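Local coordinates for protein D-alanyl-lipoteichoic acid synthetase (Streptococcus pneumoniae, PDB 3BMA) that probably takes part in the D-alanylation of lipoteichoic acid during cell wall biogenesis, as a membrane-associated member of the DltD family, at residues Asn99-Tyr104 against Lys289-Phe294; Ile293-Pro298 against Lys362-Phe367; Gln328-Ile333 against Pro375-Asn380. The protein carries 1 engineered substitution. One frame throughout, in Å; residues are numbered along the deposited sequence.

Contact 1: residues Asn99-Tyr104 against Lys289-Phe294; sequences NKQVVY and KVNPIF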
loop_
_atom_site.group_PDB
_atom_site.type_symbol
_atom_site.label_atom_id
_atom_site.label_comp_id
_atom_site.label_asym_id
_atom_site.label_seq_id
_atom_site.Cartn_x
_atom_site.Cartn_y
_atom_site.Cartn_z
ATOM N N ASN C 99 19.407 -18.287 21.727
ATOM C CA ASN C 99 20.521 -18.718 22.604
ATOM C C ASN C 99 20.120 -19.026 24.049
ATOM O O ASN C 99 20.816 -18.636 24.993
ATOM C CB ASN C 99 21.693 -17.714 22.592
ATOM C CG ASN C 99 22.073 -17.256 21.198
ATOM O OD1 ASN C 99 21.926 -16.080 20.869
ATOM N ND2 ASN C 99 22.580 -18.174 20.376
ATOM N N LYS C 100 19.001 -19.722 24.221
ATOM C CA LYS C 100 18.464 -19.948 25.557
ATOM C C LYS C 100 18.139 -21.403 25.883
ATOM O O LYS C 100 18.069 -22.247 25.001
ATOM C CB LYS C 100 17.261 -19.033 25.809
ATOM C CG LYS C 100 17.610 -17.875 26.727
ATOM C CD LYS C 100 17.139 -16.545 26.191
ATOM C CE LYS C 100 17.795 -15.408 26.961
ATOM N NZ LYS C 100 17.535 -14.087 26.331
ATOM N N GLN C 101 17.974 -21.692 27.169
ATOM C CA GLN C 101 17.581 -23.027 27.599
ATOM C C GLN C 101 16.066 -23.118 27.753
ATOM O O GLN C 101 15.432 -22.186 28.258
ATOM C CB GLN C 101 18.268 -23.400 28.913
ATOM C CG GLN C 101 19.757 -23.689 28.786
ATOM C CD GLN C 101 20.371 -24.166 30.092
ATOM O OE1 GLN C 101 20.109 -23.607 31.159
ATOM N NE2 GLN C 101 21.196 -25.201 30.012
ATOM N N VAL C 102 15.491 -24.231 27.294
ATOM C CA VAL C 102 14.064 -24.524 27.500
ATOM C C VAL C 102 13.829 -25.954 28.033
ATOM O O VAL C 102 14.730 -26.800 27.994
ATOM C CB VAL C 102 13.199 -24.295 26.210
ATOM C CG1 VAL C 102 13.457 -22.921 25.573
ATOM C CG2 VAL C 102 13.410 -25.398 25.195
ATOM N N VAL C 103 12.620 -26.196 28.544
ATOM C CA VAL C 103 12.147 -27.539 28.892
ATOM C C VAL C 103 11.015 -27.896 27.931
ATOM O O VAL C 103 10.061 -27.135 27.782
ATOM C CB VAL C 103 11.633 -27.614 30.357
ATOM C CG1 VAL C 103 10.976 -28.965 30.643
ATOM C CG2 VAL C 103 12.759 -27.363 31.330
ATOM N N TYR C 104 11.131 -29.042 27.269
ATOM C CA TYR C 104 10.114 -29.484 26.325
ATOM C C TYR C 104 9.663 -30.908 26.638
ATOM O O TYR C 104 10.407 -31.859 26.423
ATOM C CB TYR C 104 10.642 -29.379 24.889
ATOM C CG TYR C 104 9.564 -29.430 23.834
ATOM C CD1 TYR C 104 8.912 -28.267 23.427
ATOM C CD2 TYR C 104 9.197 -30.634 23.239
ATOM C CE1 TYR C 104 7.916 -28.301 22.468
ATOM C CE2 TYR C 104 8.200 -30.680 22.276
ATOM C CZ TYR C 104 7.569 -29.507 21.894
ATOM O OH TYR C 104 6.580 -29.542 20.947
ATOM N N LYS C 289 19.015 -21.530 18.049
ATOM C CA LYS C 289 20.111 -22.034 18.891
ATOM C C LYS C 289 19.691 -22.244 20.346
ATOM O O LYS C 289 20.427 -21.871 21.264
ATOM C CB LYS C 289 21.360 -21.128 18.829
ATOM C CG LYS C 289 21.897 -20.839 17.437
ATOM C CD LYS C 289 23.233 -20.122 17.521
ATOM C CE LYS C 289 23.621 -19.509 16.186
ATOM N NZ LYS C 289 22.765 -18.334 15.837
ATOM N N VAL C 290 18.508 -22.821 20.563
ATOM C CA VAL C 290 18.085 -23.100 21.939
ATOM C C VAL C 290 18.646 -24.445 22.405
ATOM O O VAL C 290 18.880 -25.345 21.591
ATOM C CB VAL C 290 16.525 -22.960 22.201
ATOM C CG1 VAL C 290 15.845 -22.081 21.167
ATOM C CG2 VAL C 290 15.833 -24.299 22.302
ATOM N N ASN C 291 18.902 -24.552 23.705
ATOM C CA ASN C 291 19.392 -25.786 24.308
ATOM C C ASN C 291 18.292 -26.399 25.166
ATOM O O ASN C 291 18.149 -26.060 26.339
ATOM C CB ASN C 291 20.657 -25.518 25.133
ATOM C CG ASN C 291 21.345 -26.793 25.602
ATOM O OD1 ASN C 291 21.126 -27.883 25.062
ATOM N ND2 ASN C 291 22.194 -26.657 26.613
ATOM N N PRO C 292 17.498 -27.303 24.572
ATOM C CA PRO C 292 16.364 -27.902 25.251
ATOM C C PRO C 292 16.721 -29.150 26.048
ATOM O O PRO C 292 17.613 -29.911 25.655
ATOM C CB PRO C 292 15.443 -28.288 24.092
ATOM C CG PRO C 292 16.358 -28.526 22.949
ATOM C CD PRO C 292 17.632 -27.803 23.191
ATOM N N ILE C 293 16.035 -29.345 27.170
ATOM C CA ILE C 293 15.994 -30.659 27.800
ATOM C C ILE C 293 14.611 -31.268 27.570
ATOM O O ILE C 293 13.594 -30.664 27.904
ATOM C CB ILE C 293 16.422 -30.646 29.302
ATOM C CG1 ILE C 293 16.469 -32.076 29.861
ATOM C CG2 ILE C 293 15.537 -29.722 30.148
ATOM C CD1 ILE C 293 17.381 -32.248 31.072
ATOM N N PHE C 294 14.585 -32.447 26.957
ATOM C CA PHE C 294 13.333 -33.148 26.674
ATOM C C PHE C 294 12.935 -34.107 27.790
ATOM O O PHE C 294 13.781 -34.785 28.380
ATOM C CB PHE C 294 13.412 -33.877 25.332
ATOM C CG PHE C 294 13.687 -32.964 24.171
ATOM C CD1 PHE C 294 12.663 -32.202 23.609
ATOM C CD2 PHE C 294 14.973 -32.839 23.657
ATOM C CE1 PHE C 294 12.906 -31.352 22.542
ATOM C CE2 PHE C 294 15.230 -31.984 22.589
ATOM C CZ PHE C 294 14.195 -31.242 22.031
HETATM O O HOH W 1 23.595 -20.678 21.674
#

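Contact 2: residues Ile293-Pro298 against Lys362-Phe367; sequences IFIIPP and KAVDPF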
loop_
_atom_site.group_PDB
_atom_site.type_symbol
_atom_site.label_atom_id
_atom_site.label_comp_id
_atom_site.label_asym_id
_atom_site.label_seq_id
_atom_site.Cartn_x
_atom_site.Cartn_y
_atom_site.Cartn_z
ATOM N N ILE C 293 16.035 -29.345 27.170
ATOM C CA ILE C 293 15.994 -30.659 27.800
ATOM C C ILE C 293 14.611 -31.268 27.570
ATOM O O ILE C 293 13.594 -30.664 27.904
ATOM C CB ILE C 293 16.422 -30.646 29.302
ATOM C CG1 ILE C 293 16.469 -32.076 29.861
ATOM C CG2 ILE C 293 15.537 -29.722 30.148
ATOM C CD1 ILE C 293 17.381 -32.248 31.072
ATOM N N PHE C 294 14.585 -32.447 26.957
ATOM C CA PHE C 294 13.333 -33.148 26.674
ATOM C C PHE C 294 12.935 -34.107 27.790
ATOM O O PHE C 294 13.781 -34.785 28.380
ATOM C CB PHE C 294 13.412 -33.877 25.332
ATOM C CG PHE C 294 13.687 -32.964 24.171
ATOM C CD1 PHE C 294 12.663 -32.202 23.609
ATOM C CD2 PHE C 294 14.973 -32.839 23.657
ATOM C CE1 PHE C 294 12.906 -31.352 22.542
ATOM C CE2 PHE C 294 15.230 -31.984 22.589
ATOM C CZ PHE C 294 14.195 -31.242 22.031
ATOM N N ILE C 295 11.639 -34.147 28.080
ATOM C CA ILE C 295 11.102 -35.014 29.123
ATOM C C ILE C 295 10.181 -36.041 28.478
ATOM O O ILE C 295 9.243 -35.684 27.763
ATOM C CB ILE C 295 10.307 -34.210 30.187
ATOM C CG1 ILE C 295 11.028 -32.906 30.578
ATOM C CG2 ILE C 295 9.946 -35.089 31.393
ATOM C CD1 ILE C 295 12.378 -33.065 31.275
ATOM N N ILE C 296 10.466 -37.319 28.712
ATOM C CA ILE C 296 9.617 -38.388 28.201
ATOM C C ILE C 296 8.951 -39.098 29.380
ATOM O O ILE C 296 9.592 -39.901 30.051
ATOM C CB ILE C 296 10.397 -39.383 27.307
ATOM C CG1 ILE C 296 11.189 -38.635 26.229
ATOM C CG2 ILE C 296 9.441 -40.384 26.664
ATOM C CD1 ILE C 296 11.952 -39.533 25.266
ATOM N N PRO C 297 7.666 -38.784 29.645
ATOM C CA PRO C 297 6.908 -39.342 30.768
ATOM C C PRO C 297 6.489 -40.797 30.548
ATOM O O PRO C 297 6.374 -41.238 29.397
ATOM C CB PRO C 297 5.651 -38.454 30.825
ATOM C CG PRO C 297 5.912 -37.314 29.900
ATOM C CD PRO C 297 6.841 -37.847 28.869
ATOM N N PRO C 298 6.282 -41.551 31.644
ATOM C CA PRO C 298 5.662 -42.858 31.510
ATOM C C PRO C 298 4.135 -42.802 31.603
ATOM O O PRO C 298 3.558 -41.759 31.931
ATOM C CB PRO C 298 6.216 -43.609 32.716
ATOM C CG PRO C 298 6.333 -42.564 33.769
ATOM C CD PRO C 298 6.655 -41.271 33.047
ATOM N N LYS C 362 15.764 -33.520 39.439
ATOM C CA LYS C 362 17.145 -34.025 39.473
ATOM C C LYS C 362 17.864 -33.974 38.120
ATOM O O LYS C 362 19.095 -33.982 38.069
ATOM C CB LYS C 362 17.191 -35.452 40.036
ATOM C CG LYS C 362 17.000 -35.544 41.544
ATOM C CD LYS C 362 16.695 -36.968 41.979
ATOM C CE LYS C 362 16.116 -37.009 43.384
ATOM N NZ LYS C 362 15.458 -38.309 43.685
ATOM N N ALA C 363 17.096 -33.924 37.034
ATOM C CA ALA C 363 17.665 -33.794 35.696
ATOM C C ALA C 363 17.563 -32.359 35.182
ATOM O O ALA C 363 18.434 -31.892 34.444
ATOM C CB ALA C 363 16.988 -34.758 34.731
ATOM N N VAL C 364 16.502 -31.665 35.590
ATOM C CA VAL C 364 16.190 -30.337 35.059
ATOM C C VAL C 364 16.920 -29.215 35.810
ATOM O O VAL C 364 17.559 -28.368 35.178
ATOM C CB VAL C 364 14.648 -30.105 34.979
ATOM C CG1 VAL C 364 14.311 -28.679 34.623
ATOM C CG2 VAL C 364 14.036 -31.039 33.950
ATOM N N ASP C 365 16.837 -29.220 37.142
ATOM C CA ASP C 365 17.531 -28.213 37.965
ATOM C C ASP C 365 19.044 -28.057 37.701
ATOM O O ASP C 365 19.471 -26.938 37.434
ATOM C CB ASP C 365 17.236 -28.374 39.464
ATOM C CG ASP C 365 18.008 -27.386 40.319
ATOM O OD1 ASP C 365 17.685 -26.178 40.285
ATOM O OD2 ASP C 365 18.940 -27.820 41.026
ATOM N N PRO C 366 19.845 -29.159 37.740
ATOM C CA PRO C 366 21.279 -28.998 37.450
ATOM C C PRO C 366 21.580 -28.506 36.033
ATOM O O PRO C 366 22.584 -27.821 35.824
ATOM C CB PRO C 366 21.833 -30.417 37.623
ATOM C CG PRO C 366 20.854 -31.106 38.480
ATOM C CD PRO C 366 19.539 -30.570 38.043
ATOM N N PHE C 367 20.716 -28.860 35.080
ATOM C CA PHE C 367 20.830 -28.412 33.691
ATOM C C PHE C 367 20.583 -26.905 33.552
ATOM O O PHE C 367 21.350 -26.204 32.891
ATOM C CB PHE C 367 19.863 -29.209 32.803
ATOM C CG PHE C 367 19.788 -28.725 31.379
ATOM C CD1 PHE C 367 20.824 -28.970 30.488
ATOM C CD2 PHE C 367 18.663 -28.043 30.922
ATOM C CE1 PHE C 367 20.748 -28.532 29.168
ATOM C CE2 PHE C 367 18.582 -27.599 29.608
ATOM C CZ PHE C 367 19.623 -27.846 28.729
#

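Contact 3: residues Gln328-Ile333 against Pro375-Asn380; sequences QGFTNI and PTYHLN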
loop_
_atom_site.group_PDB
_atom_site.type_symbol
_atom_site.label_atom_id
_atom_site.label_comp_id
_atom_site.label_asym_id
_atom_site.label_seq_id
_atom_site.Cartn_x
_atom_site.Cartn_y
_atom_site.Cartn_z
ATOM N N GLN C 328 19.952 -35.965 15.331
ATOM C CA GLN C 328 20.019 -34.582 14.890
ATOM C C GLN C 328 20.823 -33.719 15.859
ATOM O O GLN C 328 21.096 -32.557 15.577
ATOM C CB GLN C 328 18.610 -34.022 14.716
ATOM C CG GLN C 328 17.855 -34.613 13.543
ATOM C CD GLN C 328 16.516 -33.946 13.320
ATOM O OE1 GLN C 328 16.342 -33.194 12.362
ATOM N NE2 GLN C 328 15.560 -34.215 14.206
ATOM N N GLY C 329 21.189 -34.292 17.003
ATOM C CA GLY C 329 22.078 -33.632 17.949
ATOM C C GLY C 329 21.433 -33.217 19.257
ATOM O O GLY C 329 22.049 -32.503 20.045
ATOM N N PHE C 330 20.196 -33.655 19.484
ATOM C CA PHE C 330 19.459 -33.310 20.699
ATOM C C PHE C 330 19.638 -34.459 21.677
ATOM O O PHE C 330 18.977 -35.493 21.552
ATOM C CB PHE C 330 17.964 -33.090 20.406
ATOM C CG PHE C 330 17.672 -31.900 19.526
ATOM C CD1 PHE C 330 17.469 -30.640 20.084
ATOM C CD2 PHE C 330 17.575 -32.045 18.144
ATOM C CE1 PHE C 330 17.197 -29.533 19.276
ATOM C CE2 PHE C 330 17.301 -30.946 17.329
ATOM C CZ PHE C 330 17.110 -29.690 17.897
ATOM N N THR C 331 20.539 -34.286 22.639
ATOM C CA THR C 331 20.939 -35.400 23.510
ATOM C C THR C 331 20.612 -35.184 24.985
ATOM O O THR C 331 20.879 -36.056 25.814
ATOM C CB THR C 331 22.445 -35.762 23.350
ATOM O OG1 THR C 331 23.256 -34.621 23.657
ATOM C CG2 THR C 331 22.754 -36.251 21.925
ATOM N N ASN C 332 20.043 -34.026 25.310
ATOM C CA ASN C 332 19.568 -33.762 26.664
ATOM C C ASN C 332 18.162 -34.334 26.838
ATOM O O ASN C 332 17.172 -33.627 26.680
ATOM C CB ASN C 332 19.569 -32.258 26.974
ATOM C CG ASN C 332 20.924 -31.603 26.769
ATOM O OD1 ASN C 332 21.964 -32.161 27.119
ATOM N ND2 ASN C 332 20.913 -30.395 26.213
ATOM N N ILE C 333 18.082 -35.625 27.144
ATOM C CA ILE C 333 16.798 -36.314 27.258
ATOM C C ILE C 333 16.636 -36.924 28.641
ATOM O O ILE C 333 17.366 -37.849 29.008
ATOM C CB ILE C 333 16.651 -37.444 26.207
ATOM C CG1 ILE C 333 16.927 -36.929 24.794
ATOM C CG2 ILE C 333 15.271 -38.078 26.297
ATOM C CD1 ILE C 333 17.114 -38.022 23.776
ATOM N N PRO C 375 24.609 -27.076 21.256
ATOM C CA PRO C 375 25.574 -27.615 20.296
ATOM C C PRO C 375 25.173 -27.316 18.852
ATOM O O PRO C 375 24.171 -26.642 18.610
ATOM C CB PRO C 375 25.503 -29.121 20.553
ATOM C CG PRO C 375 24.116 -29.340 21.008
ATOM C CD PRO C 375 23.819 -28.154 21.881
ATOM N N THR C 376 25.957 -27.811 17.903
ATOM C CA THR C 376 25.594 -27.721 16.494
ATOM C C THR C 376 24.673 -28.893 16.160
ATOM O O THR C 376 25.024 -30.053 16.386
ATOM C CB THR C 376 26.844 -27.731 15.579
ATOM O OG1 THR C 376 27.752 -26.703 15.995
ATOM C CG2 THR C 376 26.455 -27.496 14.121
ATOM N N TYR C 377 23.487 -28.583 15.646
ATOM C CA TYR C 377 22.537 -29.618 15.256
ATOM C C TYR C 377 22.660 -29.936 13.769
ATOM O O TYR C 377 22.992 -29.064 12.966
ATOM C CB TYR C 377 21.101 -29.205 15.591
ATOM C CG TYR C 377 20.869 -28.782 17.031
ATOM C CD1 TYR C 377 20.967 -29.696 18.079
ATOM C CD2 TYR C 377 20.532 -27.467 17.337
ATOM C CE1 TYR C 377 20.745 -29.298 19.405
ATOM C CE2 TYR C 377 20.304 -27.063 18.651
ATOM C CZ TYR C 377 20.410 -27.982 19.675
ATOM O OH TYR C 377 20.188 -27.576 20.971
ATOM N N HIS C 378 22.393 -31.188 13.414
ATOM C CA HIS C 378 22.429 -31.622 12.022
ATOM C C HIS C 378 21.051 -32.140 11.611
ATOM O O HIS C 378 20.735 -33.321 11.784
ATOM C CB HIS C 378 23.522 -32.680 11.816
ATOM C CG HIS C 378 24.909 -32.173 12.074
ATOM N ND1 HIS C 378 25.431 -32.048 13.345
ATOM C CD2 HIS C 378 25.876 -31.752 11.226
ATOM C CE1 HIS C 378 26.662 -31.573 13.267
ATOM N NE2 HIS C 378 26.957 -31.387 11.992
ATOM N N LEU C 379 20.237 -31.236 11.067
ATOM C CA LEU C 379 18.826 -31.507 10.799
ATOM C C LEU C 379 18.584 -32.449 9.624
ATOM O O LEU C 379 19.206 -32.319 8.568
ATOM C CB LEU C 379 18.051 -30.202 10.580
ATOM C CG LEU C 379 17.848 -29.243 11.759
ATOM C CD1 LEU C 379 17.182 -27.965 11.269
ATOM C CD2 LEU C 379 17.032 -29.871 12.883
ATOM N N ASN C 380 17.674 -33.397 9.830
ATOM C CA ASN C 380 17.241 -34.302 8.774
ATOM C C ASN C 380 15.818 -33.956 8.360
ATOM O O ASN C 380 14.898 -33.965 9.183
ATOM C CB ASN C 380 17.348 -35.763 9.229
ATOM C CG ASN C 380 17.158 -36.761 8.087
ATOM O OD1 ASN C 380 16.774 -37.907 8.318
ATOM N ND2 ASN C 380 17.436 -36.336 6.859
#

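Contact 1: residues Asn99-Tyr104 against Lys289-Phe294
The edge of the Phe294 ring meets Tyr104: CD2 of Tyr104 lies in the plane of that ring, and CB of Tyr104 is 3.7 Å from CD1 of Phe294. The two ring planes stand 77° apart in an oblique pairing, on the sheet face packed against helix 274-287. They sit on neighbouring strands, 101-105 and 291-296, of the parallel sheet, consistent with the SGNH-hydrolase clan of the DltD family. Tyr104 has CG anti to the backbone N whereas Phe294 has CG anti to the carbonyl carbon, which swings the phenylalanine across to the CB of the tyrosine. The tyrosine hydroxyl continues to Ser83.

Next along this face, CG2 of Val102 rests 3.7 Å from CB of Pro292. The side chains of Gln101 and Asn291 run alongside each other on the other face, the amide planes turned against each other; each is bonded outside the pair, Gln101 to Arg42 and Phe367, Asn291 to Thr372. Beside them CG2 of Val103 touches CG2 of Ile293 at 3.8 Å.

Backbone bonds zip the strands in register. Lys100 O accepts from Asn291 N at 2.8 Å and Val102 O from Ile293 N at 3.0 Å, while the bond from Val102 N to Asn291 O is weak. The last of these bonds within 99-104 and 289-294 runs from Tyr104 N to Ile293 O at 3.0 Å, almost straight at 174°.

Contact 2: residues Ile293-Pro298 against Lys362-Phe367
Phe367 lays one face of its ring over the side chain of Ile293, a CH-pi contact in which CB of Ile293 stands 4.1 Å from the ring centroid and 28° off the ring normal. The gamma methyl takes part as well, CG2 of Ile293 reaching CD2 of Phe367 at 3.6 Å. The two side chains pass head to tail, one leaving the strand and the other the helix. CG1 of Ile293 points opposite its own backbone N (chi1 -175°), which carries CD1 to the helix backbone, 3.6 Å from the carbonyl O of Ala363. Two residues on, CD1 of Ile295 meets CG2 of Val364 at 3.7 Å, the two branches meeting roughly perpendicular.

No hydrogen bond joins the segments; the contact is buried apolar packing of a helix on a parallel sheet, the layered alpha/beta arrangement, consistent with the SGNH-hydrolase clan. Strand 293-296 and helix 362-367 run nearly antiparallel, at 172°, with their axes 9.9 Å apart at closest approach. The helix also rests on strand 101-105 through Val364 against Val103, and on strand 333-335 through Ala363 against Ala334, so helix 355-369 spans three adjacent strands of the parallel sheet.

Contact 3: residues Gln328-Ile333 against Pro375-Asn380
The two loops come together at Gln328 and Gly329, whose CA atoms lie 4.8 Å from the CA of His378 and 4.9 Å from the CA of Tyr377, and Gln328 O accepts a bond from His378 N. Gly329 closes a Schellman motif at the end of helix 311-326, with a positive phi (111°) that turns the chain out of the helix and lets the Tyr377 ring edge come close to its carbonyl, CE1 of Tyr377 lying 3.5 Å from Gly329 O.

Just past this turn, the rings of Phe330 and Tyr377 form an offset stack, with centroids 4.1 Å apart and planes at 11°. CE1 of each ring lies over the rim of the other. The opposite face of the tyrosine has Pro375 O above its rim, while Gln328 O also lies at its edge, near the ring plane. The tyrosine hydroxyl is bonded to Val290 O, which ties the stack to the residue just before strand 291-296. Pro292 and Phe285 pack against Phe330, so the pair touches both the start of the strand and helix 274-287.

Gln328 has an extended chain beyond CG that carries its amide alongside residues 375-380. Its NE2 binds Gln324 O in the preceding helix, and OE1 accepts from NE2 of Gln279, so the buried amide is gripped at both ends and its rotation fixed. CD2 of Leu379 touches OE1 of Gln328 at 3.4 Å. That same oxygen takes a second bond, from the N-H of Asn380 at 2.9 Å and 164°, its donor tilted from the carbonyl plane.

Overall arrangement
From the N terminus, the chain first lays down 99-104, and contact 1 closes a long, mostly helical excursion of 184 residues when 289-294 returns beside it. Contact 2 begins on that same strand, sharing Ile293 and Phe294, and closes on helix 355-369. Contact 3 opens within the loop closed by contact 2 and ends beyond it, so these two cross, while contact 1 precedes contact 3 in series. The joints between them are direct: Phe294 N bonds to Asn332 O, and the Phe294 side chain packs against Phe330. Strand 291-296 is the common element, tied to strand 101-105, helix 355-369 and the 375-380 loop.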